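Local coordinates for pyoverdine biosynthesis protein PvcB (PDB 4YLM), which catalyses the iron- and 2-oxoglutarate-dependent oxidation of tyrosine isonitrile in the biosynthesis of paerucumarin, at residues Pro11-Leu17 / Leu29-Arg35; Asn23-Phe27 / Pro238-Tyr242; Leu91-Glu97 / Arg269-Arg275; Trp161-Arg167 / Ser179-Val184. All coordinates share one frame; numbering follows the deposited sequence.

Contact 1: residues Pro11-Leu17 / Leu29-Arg35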
# COMPACT_ATOMS: atom_id res chain seq x y z
N PRO A 11 8.53 9.94 1.00
CA PRO A 11 9.32 11.19 0.97
C PRO A 11 8.60 12.31 0.23
O PRO A 11 8.97 12.74 -0.88
CB PRO A 11 10.61 10.76 0.26
CG PRO A 11 10.14 9.69 -0.72
CD PRO A 11 9.00 8.95 0.01
N VAL A 12 7.54 12.81 0.86
CA VAL A 12 6.69 13.84 0.26
C VAL A 12 6.12 14.72 1.37
O VAL A 12 6.12 14.34 2.51
CB VAL A 12 5.46 13.25 -0.46
CG1 VAL A 12 5.85 12.51 -1.70
CG2 VAL A 12 4.68 12.35 0.50
N ARG A 13 5.62 15.91 1.01
CA ARG A 13 4.90 16.73 1.98
C ARG A 13 3.45 16.68 1.55
O ARG A 13 3.14 16.99 0.41
CB ARG A 13 5.38 18.19 1.93
CG ARG A 13 6.69 18.47 2.65
CD ARG A 13 7.25 19.84 2.25
NE ARG A 13 7.75 19.83 0.86
CZ ARG A 13 7.48 20.76 -0.05
NH1 ARG A 13 6.71 21.80 0.25
NH2 ARG A 13 7.98 20.63 -1.27
N LEU A 14 2.57 16.30 2.48
CA LEU A 14 1.16 16.22 2.18
C LEU A 14 0.38 17.34 2.86
O LEU A 14 0.69 17.75 3.98
CB LEU A 14 0.59 14.89 2.68
CG LEU A 14 1.19 13.59 2.13
CD1 LEU A 14 0.38 12.40 2.60
CD2 LEU A 14 1.23 13.61 0.63
N SER A 15 -0.65 17.83 2.19
CA SER A 15 -1.57 18.72 2.89
C SER A 15 -2.94 18.76 2.22
O SER A 15 -3.09 18.33 1.07
CB SER A 15 -0.96 20.13 3.04
OG SER A 15 -0.61 20.66 1.79
N PRO A 16 -3.95 19.25 2.95
CA PRO A 16 -5.29 19.34 2.38
C PRO A 16 -5.28 20.15 1.09
O PRO A 16 -4.54 21.11 0.98
CB PRO A 16 -6.08 20.10 3.46
CG PRO A 16 -5.30 19.93 4.72
CD PRO A 16 -3.86 19.79 4.32
N LEU A 17 -6.08 19.74 0.11
CA LEU A 17 -6.25 20.49 -1.13
C LEU A 17 -7.11 21.72 -0.84
O LEU A 17 -8.14 21.62 -0.17
CB LEU A 17 -6.95 19.63 -2.18
CG LEU A 17 -7.05 20.26 -3.58
CD1 LEU A 17 -5.66 20.43 -4.16
CD2 LEU A 17 -7.94 19.43 -4.51
N LEU A 29 -6.19 16.05 -2.14
CA LEU A 29 -4.94 16.04 -1.39
C LEU A 29 -3.85 16.67 -2.23
O LEU A 29 -3.78 16.43 -3.43
CB LEU A 29 -4.57 14.60 -1.01
CG LEU A 29 -3.35 14.38 -0.12
CD1 LEU A 29 -3.67 14.85 1.30
CD2 LEU A 29 -2.96 12.89 -0.11
N LEU A 30 -3.02 17.51 -1.61
CA LEU A 30 -1.89 18.11 -2.30
C LEU A 30 -0.65 17.35 -1.89
O LEU A 30 -0.41 17.15 -0.70
CB LEU A 30 -1.73 19.59 -1.91
CG LEU A 30 -0.45 20.31 -2.37
CD1 LEU A 30 -0.36 20.39 -3.92
CD2 LEU A 30 -0.32 21.73 -1.76
N LEU A 31 0.15 16.95 -2.88
CA LEU A 31 1.43 16.29 -2.60
C LEU A 31 2.54 17.14 -3.18
O LEU A 31 2.44 17.60 -4.31
CB LEU A 31 1.50 14.91 -3.25
CG LEU A 31 0.52 13.84 -2.76
CD1 LEU A 31 -0.80 14.03 -3.46
CD2 LEU A 31 1.09 12.45 -3.07
N GLU A 32 3.62 17.31 -2.42
CA GLU A 32 4.75 18.07 -2.91
C GLU A 32 6.03 17.32 -2.61
O GLU A 32 6.09 16.54 -1.66
CB GLU A 32 4.77 19.47 -2.29
CG GLU A 32 3.51 20.28 -2.59
CD GLU A 32 3.47 21.58 -1.80
OE1 GLU A 32 3.86 22.62 -2.36
OE2 GLU A 32 3.10 21.55 -0.60
N PRO A 33 7.07 17.55 -3.43
CA PRO A 33 8.30 16.75 -3.36
C PRO A 33 9.03 16.83 -2.02
O PRO A 33 9.11 17.90 -1.41
CB PRO A 33 9.16 17.33 -4.50
CG PRO A 33 8.55 18.69 -4.82
CD PRO A 33 7.10 18.54 -4.52
N GLY A 34 9.56 15.70 -1.57
CA GLY A 34 10.29 15.67 -0.31
C GLY A 34 11.80 15.80 -0.49
O GLY A 34 12.53 15.85 0.49
N ARG A 35 12.24 15.84 -1.75
CA ARG A 35 13.66 16.00 -2.07
C ARG A 35 13.83 16.93 -3.25
O ARG A 35 13.00 16.94 -4.15
CB ARG A 35 14.31 14.65 -2.44
CG ARG A 35 14.36 13.62 -1.31
CD ARG A 35 15.20 12.39 -1.74
NE ARG A 35 14.56 11.62 -2.81
CZ ARG A 35 13.95 10.45 -2.62
NH1 ARG A 35 13.88 9.92 -1.41
NH2 ARG A 35 13.39 9.81 -3.65
O HOH W 1 1.81 19.51 0.74
O HOH W 2 4.11 22.47 1.89
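Arg-13 and Glu-32 form a hydrogen-bonded antiparallel pair, and their backbones bond in both directions. Arg-13 N donates to Glu-32 O at 2.8 Å, and Glu-32 N donates back to Arg-13 O at 2.9 Å. Ser-15 and Leu-30 repeat this pattern two residues further along each strand, with Leu-30 N 2.8 Å from Ser-15 O. The Arg-13 side chain adds a second grip. Its NE and NH2 both reach the carbonyl oxygen of Pro-33 in the guanidinium plane, and NH2 is the nearer at 3.0 Å. A bend at chi3 (-71°) folds the guanidinium back over Glu-32, whose CB lies over one face. The Arg-13 to Glu-32 salt bridge is long, with NH1 3.7 Å from OE2. That oxygen lies well out of the guanidinium plane, so charge alone acts here. Two waters bridge the polar groups. One donates to Glu-32 OE2 and also bonds Ser-15 OG; the other joins OE2 to Arg-13 NH1, weakly on the arginine side.

One face of this strand pair is apolar. Leu-14 and Leu-31 lie side by side and point the same way. Leu-14 CD2 presses on Leu-31 CG at 3.5 Å, a tight fit, and also nears Leu-29 CD2 at 4.3 Å. Helix 45-55 sets Trp-47 and Leu-48 against Leu-31. Strand 12-16 pairs within the chain with strand 29-33, which bonds onward to strand 57-60. The opposite face carries Arg-13, Glu-32 and Ser-15 with the waters, and Leu-30 beside the serine. The chemistry implies one buried apolar face and one wetter polar face.

Contact 2: residues Asn23-Phe27 / Pro238-Tyr242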
# COMPACT_ATOMS: atom_id res chain seq x y z
N ASN A 23 -10.47 28.11 -0.29
CA ASN A 23 -11.55 27.22 0.11
C ASN A 23 -11.07 25.77 0.14
O ASN A 23 -10.39 25.33 -0.78
CB ASN A 23 -12.76 27.31 -0.82
CG ASN A 23 -13.82 26.27 -0.47
OD1 ASN A 23 -14.48 26.38 0.56
ND2 ASN A 23 -13.95 25.25 -1.31
N GLN A 24 -11.45 25.06 1.19
CA GLN A 24 -11.04 23.67 1.36
C GLN A 24 -12.24 22.74 1.32
O GLN A 24 -12.97 22.60 2.31
CB GLN A 24 -10.28 23.50 2.69
CG GLN A 24 -9.89 22.06 3.00
CD GLN A 24 -9.10 21.93 4.30
OE1 GLN A 24 -8.41 22.86 4.72
NE2 GLN A 24 -9.20 20.77 4.94
N PRO A 25 -12.45 22.07 0.19
CA PRO A 25 -13.60 21.17 0.11
C PRO A 25 -13.34 19.88 0.88
O PRO A 25 -12.25 19.70 1.42
CB PRO A 25 -13.68 20.85 -1.38
CG PRO A 25 -12.21 20.89 -1.81
CD PRO A 25 -11.62 22.04 -1.03
N ARG A 26 -14.33 19.00 0.90
CA ARG A 26 -14.27 17.77 1.68
C ARG A 26 -13.66 16.59 0.89
O ARG A 26 -14.18 15.47 0.93
CB ARG A 26 -15.67 17.42 2.17
CG ARG A 26 -16.11 18.28 3.35
CD ARG A 26 -17.58 18.11 3.61
NE ARG A 26 -17.95 18.35 5.01
CZ ARG A 26 -17.74 19.48 5.67
NH1 ARG A 26 -17.12 20.50 5.08
NH2 ARG A 26 -18.14 19.59 6.93
N PHE A 27 -12.58 16.87 0.18
CA PHE A 27 -11.85 15.85 -0.57
C PHE A 27 -10.59 16.47 -1.11
O PHE A 27 -10.36 17.68 -0.95
CB PHE A 27 -12.70 15.25 -1.70
CG PHE A 27 -12.91 16.18 -2.90
CD1 PHE A 27 -13.82 17.22 -2.84
CD2 PHE A 27 -12.22 15.96 -4.09
CE1 PHE A 27 -14.02 18.06 -3.94
CE2 PHE A 27 -12.42 16.79 -5.20
CZ PHE A 27 -13.33 17.84 -5.12
N PRO A 238 -19.18 24.84 -1.95
CA PRO A 238 -17.76 24.88 -1.60
C PRO A 238 -17.25 23.63 -0.86
O PRO A 238 -16.05 23.34 -0.93
CB PRO A 238 -17.65 26.12 -0.71
CG PRO A 238 -18.78 27.01 -1.18
CD PRO A 238 -19.89 26.08 -1.59
N GLN A 239 -18.12 22.92 -0.15
CA GLN A 239 -17.73 21.68 0.52
C GLN A 239 -17.53 20.53 -0.47
O GLN A 239 -16.84 19.56 -0.17
CB GLN A 239 -18.77 21.26 1.58
CG GLN A 239 -18.81 22.12 2.84
CD GLN A 239 -19.83 21.63 3.89
OE1 GLN A 239 -20.37 20.52 3.80
NE2 GLN A 239 -20.07 22.46 4.90
N ALA A 240 -18.12 20.65 -1.66
CA ALA A 240 -18.18 19.53 -2.60
C ALA A 240 -17.45 19.78 -3.92
O ALA A 240 -17.29 18.85 -4.71
CB ALA A 240 -19.63 19.14 -2.87
N HIS A 241 -16.98 21.00 -4.13
CA HIS A 241 -16.56 21.45 -5.45
C HIS A 241 -15.18 22.07 -5.39
O HIS A 241 -14.87 22.82 -4.46
CB HIS A 241 -17.57 22.48 -5.98
CG HIS A 241 -17.34 22.90 -7.41
ND1 HIS A 241 -17.59 22.07 -8.48
CD2 HIS A 241 -16.93 24.08 -7.94
CE1 HIS A 241 -17.34 22.71 -9.60
NE2 HIS A 241 -16.93 23.93 -9.31
N TYR A 242 -14.34 21.75 -6.37
CA TYR A 242 -12.99 22.31 -6.47
C TYR A 242 -12.69 22.71 -7.91
O TYR A 242 -12.89 21.93 -8.84
CB TYR A 242 -11.96 21.28 -5.98
CG TYR A 242 -10.52 21.65 -6.28
CD1 TYR A 242 -9.85 22.57 -5.50
CD2 TYR A 242 -9.84 21.07 -7.35
CE1 TYR A 242 -8.53 22.93 -5.77
CE2 TYR A 242 -8.51 21.41 -7.63
CZ TYR A 242 -7.87 22.34 -6.84
OH TYR A 242 -6.57 22.70 -7.10
O HOH W 3 -12.69 24.29 -3.42
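Asn-23 and Arg-26 tie the loop between strands 12-16 and 29-33 to the turn that leads into strand 241-244. That strand belongs to a three-stranded antiparallel sheet of this TauD/TfdA-family oxygenase. The same sheet includes strand 259-263 with His-261, assigned as an iron ligand. The tight part centres on Pro-25 and Phe-27. Arg-26 N donates to Gln-239 O at 2.8 Å and fixes the loop backbone against the turn. Next to this bond, Pro-25 CB packs on the carbonyl oxygens of Pro-238 and Gln-239. The Phe-27 and Tyr-242 side chains cross at about a right angle, Phe-27 CZ lying 3.8 Å from Tyr-242 CB. The phenylalanine CG sits between the backbone N and the carbonyl carbon (chi1 73°), which brings ring atom CE1 to the carbonyl oxygen of Ala-240. Leu-57 of strand 57-60 touches both aromatic side chains.

The outer side is more open. Here Arg-26 and Gln-239 run alongside each other, and their guanidinium and amide planes stack 15° apart. OE1 of Gln-239 lies 3.3 Å above the centre of the Arg-26 guanidinium. This is a stack without a hydrogen bond, because the N-H groups do not aim at that oxygen. Pro-36 of the third subunit packs on Arg-26.

Asn-23 closes the other end. Its side chain crosses that of Pro-238 at about a right angle, with OD1 3.4 Å from Pro-238 CB. One water accepts from ND2 and donates to His-241 O. The same Asn-23 ND2 also donates an almost straight bond to Pro-238 O, at 2.9 Å and 170°.

Contact 3: residues Leu91-Glu97 / Arg269-Arg275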
# COMPACT_ATOMS: atom_id res chain seq x y z
N LEU A 91 -4.48 11.59 -24.68
CA LEU A 91 -5.28 12.63 -25.35
C LEU A 91 -4.58 13.97 -25.17
O LEU A 91 -4.31 14.39 -24.04
CB LEU A 91 -6.70 12.68 -24.77
CG LEU A 91 -7.60 13.81 -25.32
CD1 LEU A 91 -7.93 13.55 -26.78
CD2 LEU A 91 -8.87 13.95 -24.49
N GLU A 92 -4.26 14.65 -26.28
CA GLU A 92 -3.63 15.97 -26.22
C GLU A 92 -4.69 17.04 -26.07
O GLU A 92 -5.66 17.06 -26.83
CB GLU A 92 -2.82 16.24 -27.50
CG GLU A 92 -1.68 15.26 -27.74
CD GLU A 92 -0.47 15.53 -26.83
OE1 GLU A 92 -0.24 16.69 -26.42
OE2 GLU A 92 0.26 14.57 -26.54
N LEU A 93 -4.52 17.94 -25.11
CA LEU A 93 -5.52 18.99 -24.89
C LEU A 93 -4.79 20.32 -24.90
O LEU A 93 -4.27 20.77 -23.88
CB LEU A 93 -6.24 18.80 -23.55
CG LEU A 93 -7.13 17.56 -23.41
CD1 LEU A 93 -7.41 17.25 -21.95
CD2 LEU A 93 -8.44 17.71 -24.18
N VAL A 94 -4.75 20.94 -26.07
CA VAL A 94 -3.93 22.13 -26.27
C VAL A 94 -4.83 23.31 -26.58
O VAL A 94 -5.72 23.22 -27.43
CB VAL A 94 -2.93 21.94 -27.42
CG1 VAL A 94 -2.00 23.14 -27.54
CG2 VAL A 94 -2.13 20.66 -27.21
N GLU A 95 -4.62 24.41 -25.87
CA GLU A 95 -5.40 25.63 -26.10
C GLU A 95 -4.47 26.81 -26.31
O GLU A 95 -3.40 26.89 -25.70
CB GLU A 95 -6.34 25.89 -24.94
CG GLU A 95 -7.32 24.77 -24.71
CD GLU A 95 -8.54 25.23 -23.95
OE1 GLU A 95 -9.53 24.48 -23.92
OE2 GLU A 95 -8.49 26.34 -23.39
N GLN A 96 -4.89 27.72 -27.19
CA GLN A 96 -4.07 28.87 -27.54
C GLN A 96 -4.67 30.13 -26.97
O GLN A 96 -5.88 30.23 -26.78
CB GLN A 96 -3.94 29.01 -29.06
CG GLN A 96 -2.92 28.06 -29.67
CD GLN A 96 -2.86 28.21 -31.18
OE1 GLN A 96 -1.99 28.90 -31.73
NE2 GLN A 96 -3.80 27.58 -31.85
N GLU A 97 -3.81 31.10 -26.70
CA GLU A 97 -4.26 32.33 -26.07
C GLU A 97 -5.34 33.02 -26.91
O GLU A 97 -5.14 33.29 -28.09
CB GLU A 97 -3.08 33.27 -25.85
CG GLU A 97 -3.44 34.45 -24.98
CD GLU A 97 -2.23 35.29 -24.65
OE1 GLU A 97 -1.11 34.85 -24.98
OE2 GLU A 97 -2.41 36.38 -24.07
N ARG A 269 -9.53 32.85 -22.93
CA ARG A 269 -8.86 31.55 -22.96
C ARG A 269 -7.35 31.75 -22.90
O ARG A 269 -6.79 32.48 -23.72
CB ARG A 269 -9.23 30.80 -24.24
CG ARG A 269 -8.81 29.35 -24.23
CD ARG A 269 -8.99 28.71 -25.59
NE ARG A 269 -10.38 28.71 -26.02
CZ ARG A 269 -11.23 27.71 -25.80
NH1 ARG A 269 -10.84 26.63 -25.14
NH2 ARG A 269 -12.48 27.79 -26.24
N ALA A 270 -6.69 31.13 -21.94
CA ALA A 270 -5.25 31.27 -21.80
C ALA A 270 -4.53 30.11 -22.50
O ALA A 270 -5.15 29.10 -22.81
CB ALA A 270 -4.85 31.34 -20.34
N PRO A 271 -3.24 30.27 -22.78
CA PRO A 271 -2.46 29.22 -23.44
C PRO A 271 -2.18 28.07 -22.47
O PRO A 271 -1.71 28.31 -21.35
CB PRO A 271 -1.16 29.94 -23.81
CG PRO A 271 -1.06 31.05 -22.85
CD PRO A 271 -2.44 31.49 -22.55
N ARG A 272 -2.46 26.85 -22.88
CA ARG A 272 -2.39 25.72 -21.96
C ARG A 272 -2.24 24.41 -22.70
O ARG A 272 -2.88 24.20 -23.73
CB ARG A 272 -3.66 25.68 -21.12
CG ARG A 272 -3.60 24.73 -19.95
CD ARG A 272 -4.82 24.92 -19.08
NE ARG A 272 -5.97 24.21 -19.62
CZ ARG A 272 -7.23 24.50 -19.30
NH1 ARG A 272 -7.49 25.51 -18.47
NH2 ARG A 272 -8.22 23.79 -19.82
N HIS A 273 -1.41 23.53 -22.16
CA HIS A 273 -1.22 22.22 -22.75
C HIS A 273 -1.36 21.13 -21.68
O HIS A 273 -0.53 21.03 -20.78
CB HIS A 273 0.14 22.17 -23.43
CG HIS A 273 0.39 20.91 -24.19
ND1 HIS A 273 1.53 20.70 -24.95
CD2 HIS A 273 -0.35 19.78 -24.32
CE1 HIS A 273 1.47 19.51 -25.50
NE2 HIS A 273 0.35 18.92 -25.14
N LEU A 274 -2.43 20.33 -21.78
CA LEU A 274 -2.64 19.19 -20.89
C LEU A 274 -2.62 17.91 -21.69
O LEU A 274 -2.93 17.90 -22.88
CB LEU A 274 -4.02 19.26 -20.21
CG LEU A 274 -4.42 20.51 -19.43
CD1 LEU A 274 -5.81 20.31 -18.85
CD2 LEU A 274 -3.40 20.82 -18.34
N ARG A 275 -2.28 16.82 -21.00
CA ARG A 275 -2.31 15.48 -21.57
C ARG A 275 -3.08 14.56 -20.63
O ARG A 275 -2.81 14.55 -19.43
CB ARG A 275 -0.88 14.95 -21.77
CG ARG A 275 -0.22 15.50 -23.03
CD ARG A 275 1.23 15.09 -23.16
NE ARG A 275 1.78 15.66 -24.37
CZ ARG A 275 3.04 16.02 -24.55
NH1 ARG A 275 3.94 15.84 -23.59
NH2 ARG A 275 3.41 16.56 -25.71
O HOH W 4 -5.96 22.59 -22.24
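Strands 91-95 and 272-286 are antiparallel neighbours in the large mixed sheet of this TauD/TfdA-family, cupin-type fold. Two hydrogen-bonded pairs, Leu-93 with Leu-274 and Glu-95 with Arg-272, join the backbones in both directions. Leu-93 N to Leu-274 O is 2.7 Å, and Glu-95 N to Arg-272 O is 2.8 Å.

On one face Glu-92 serves two basic side chains. Its OE1 takes a bond from His-273 NE2 at 2.6 Å, in the plane of the imidazole and nearly along the C-O axis of the carboxylate. The same OE1 accepts from Arg-275 NE on its syn lone pair. OE2 takes a second bond from that nitrogen at 2.9 Å, so a single N-H is shared by both oxygens. The carboxylate stands at 76° to the guanidinium plane. A bend at chi2 of Glu-92 (-75°) brings the carboxylate across to both partners. The nearby charges would probably favour an ionised carboxylate. Val-94 CG2 lies over one face of the His-273 ring in a CH-pi contact, 3.8 Å from its centroid. This methyl and the in-plane bond at NE2 would limit the ring's rotation.

The opposite face carries Leu-93, Leu-274 and a second charged group. Leu-93 CB meets Leu-274 CB there. Glu-95 binds Arg-263 through OE1, and Arg-272 NH1 bonds to Gly-139 O. One water bridges Leu-93 O and Arg-272 NE. Before strand 272-286 begins, Arg-269 crosses Glu-95 at about a right angle. The two form a salt bridge, with Arg-269 NH1 2.8 Å from Glu-95 OE1 and 2.9 Å from OE2.

Contact 4: residues Trp161-Arg167 / Ser179-Val184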
# COMPACT_ATOMS: atom_id res chain seq x y z
N TRP A 161 -33.87 12.91 -5.21
CA TRP A 161 -32.74 12.32 -5.93
C TRP A 161 -32.89 10.81 -6.04
O TRP A 161 -32.60 10.21 -7.08
CB TRP A 161 -31.42 12.62 -5.23
CG TRP A 161 -31.06 14.06 -5.19
CD1 TRP A 161 -31.79 15.10 -5.67
CD2 TRP A 161 -29.87 14.62 -4.63
NE1 TRP A 161 -31.13 16.29 -5.44
CE2 TRP A 161 -29.95 16.02 -4.80
CE3 TRP A 161 -28.73 14.08 -4.00
CZ2 TRP A 161 -28.94 16.88 -4.36
CZ3 TRP A 161 -27.75 14.94 -3.56
CH2 TRP A 161 -27.85 16.32 -3.75
N ARG A 162 -33.33 10.19 -4.95
CA ARG A 162 -33.41 8.73 -4.87
C ARG A 162 -34.42 8.10 -5.82
O ARG A 162 -34.31 6.92 -6.14
CB ARG A 162 -33.69 8.28 -3.44
CG ARG A 162 -32.49 8.42 -2.52
CD ARG A 162 -32.87 8.11 -1.08
NE ARG A 162 -31.71 8.05 -0.20
CZ ARG A 162 -31.76 8.26 1.11
NH1 ARG A 162 -32.92 8.55 1.69
NH2 ARG A 162 -30.66 8.18 1.85
N ARG A 163 -35.40 8.86 -6.28
CA ARG A 163 -36.34 8.28 -7.24
C ARG A 163 -36.04 8.66 -8.69
O ARG A 163 -36.62 8.09 -9.62
CB ARG A 163 -37.80 8.51 -6.84
CG ARG A 163 -38.17 9.91 -6.38
CD ARG A 163 -39.57 9.91 -5.75
NE ARG A 163 -40.18 11.24 -5.74
CZ ARG A 163 -41.08 11.67 -6.63
NH1 ARG A 163 -41.48 10.87 -7.61
NH2 ARG A 163 -41.58 12.89 -6.54
N ALA A 164 -35.08 9.56 -8.88
CA ALA A 164 -34.74 10.07 -10.20
C ALA A 164 -33.72 9.21 -10.97
O ALA A 164 -32.80 8.63 -10.38
CB ALA A 164 -34.25 11.51 -10.11
N SER A 165 -33.90 9.15 -12.28
CA SER A 165 -32.98 8.49 -13.21
C SER A 165 -32.71 9.43 -14.36
O SER A 165 -33.59 10.19 -14.78
CB SER A 165 -33.61 7.22 -13.77
OG SER A 165 -33.35 6.10 -12.94
N GLY A 166 -31.48 9.39 -14.89
CA GLY A 166 -31.10 10.20 -16.03
C GLY A 166 -31.03 9.37 -17.29
O GLY A 166 -30.54 8.24 -17.27
N ARG A 167 -31.55 9.92 -18.39
CA ARG A 167 -31.43 9.30 -19.71
C ARG A 167 -30.69 10.25 -20.64
O ARG A 167 -31.10 11.39 -20.85
CB ARG A 167 -32.81 8.97 -20.30
CG ARG A 167 -33.40 7.65 -19.83
CD ARG A 167 -34.65 7.26 -20.64
NE ARG A 167 -35.80 8.12 -20.35
CZ ARG A 167 -36.31 9.01 -21.20
NH1 ARG A 167 -35.78 9.17 -22.41
NH2 ARG A 167 -37.36 9.74 -20.84
N SER A 179 -27.31 6.30 -22.86
CA SER A 179 -26.87 5.86 -21.55
C SER A 179 -27.87 6.28 -20.48
O SER A 179 -28.42 7.38 -20.54
CB SER A 179 -25.48 6.44 -21.26
OG SER A 179 -25.01 6.04 -19.98
N ALA A 180 -28.13 5.39 -19.53
CA ALA A 180 -29.08 5.69 -18.45
C ALA A 180 -28.55 5.24 -17.10
O ALA A 180 -28.08 4.11 -16.96
CB ALA A 180 -30.43 5.04 -18.74
N ALA A 181 -28.67 6.10 -16.10
CA ALA A 181 -28.18 5.81 -14.75
C ALA A 181 -29.06 6.43 -13.68
O ALA A 181 -29.50 7.58 -13.82
CB ALA A 181 -26.75 6.32 -14.60
N PRO A 182 -29.32 5.69 -12.60
CA PRO A 182 -29.98 6.35 -11.47
C PRO A 182 -29.12 7.53 -11.03
O PRO A 182 -27.89 7.46 -11.15
CB PRO A 182 -29.97 5.28 -10.38
CG PRO A 182 -29.73 3.98 -11.09
CD PRO A 182 -28.92 4.31 -12.30
N ILE A 183 -29.75 8.60 -10.55
CA ILE A 183 -29.02 9.73 -10.01
C ILE A 183 -28.19 9.30 -8.79
O ILE A 183 -27.02 9.65 -8.66
CB ILE A 183 -29.98 10.85 -9.59
CG1 ILE A 183 -30.67 11.46 -10.82
CG2 ILE A 183 -29.24 11.93 -8.82
CD1 ILE A 183 -29.71 12.27 -11.67
N VAL A 184 -28.81 8.54 -7.89
CA VAL A 184 -28.11 8.01 -6.73
C VAL A 184 -27.65 6.59 -7.03
O VAL A 184 -28.47 5.71 -7.29
CB VAL A 184 -29.00 8.06 -5.46
CG1 VAL A 184 -28.26 7.50 -4.24
CG2 VAL A 184 -29.48 9.49 -5.20
O HOH W 5 -31.68 7.93 -8.00
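Gly-166 and Ala-181 form a hydrogen-bonded antiparallel pair, and strands 165-167 and 179-182 run at 170° to each other, 4.6 Å apart at the closest point of their axes. Gly-166 N donates to Ala-181 O at 2.9 Å, and Ala-181 N returns a bond to Gly-166 O. A third, one-way bond, from Ile-183 N to Ala-164 O at 3.1 Å, follows just beyond the paired strands. It is straight at hydrogen, but the donor stands above the carbonyl plane.

A water bridges the two segments beside this bond. It donates to Trp-161 O and Ala-164 O and accepts from Val-184 N at 2.9 Å. This links the last turn of helix 155-163 to the residues that follow strand 179-182.

The side chains pack around that end. Ile-183 sets CG1 against Ala-164 CB at 3.7 Å. Its CG1 is anti to the carbonyl carbon (chi1 -68°), which carries this branch toward the alanine. Val-184 touches Trp-161 CB with CG2, also at 3.7 Å, and the same methyl lies near Arg-162 CG. Of the tryptophan side chain, CB makes the contact; the indole leads away to helix 224-235 and bonds Ser-230 through NE1. On the strands, Ala-180 CB approaches Arg-167 CG at 4.1 Å. The arginine end turns elsewhere and forms a salt bridge with Asp-217 of strand 215-217, the next strand of the sheet. Ser-179 OG bonds to Met-116 O. The whole is a beta hairpin, strands 165-169 and 178-182, joined to the end of the helix that precedes it.

In the fold
Contacts 1 and 3 each pair two antiparallel strands of the same large mixed sheet, but they lie about 26 Å apart between centres and do not touch. Contact 3 lies at the surface and is rich in charge. Contacts 1, 2 and 4 are partly buried. Contact 1 has a leucine face on one side and a polar, hydrated face on the other. Contact 2 is not a strand pair: it brings a loop to a turn, and it touches contact 1 where Leu-17 packs on Tyr-242 and Pro-25. Contact 4 belongs to a separate three-stranded sheet, across the chain's centre from contacts 1 and 3. Its side-chain packing is mostly apolar, with a bridging water instead of salt bridges.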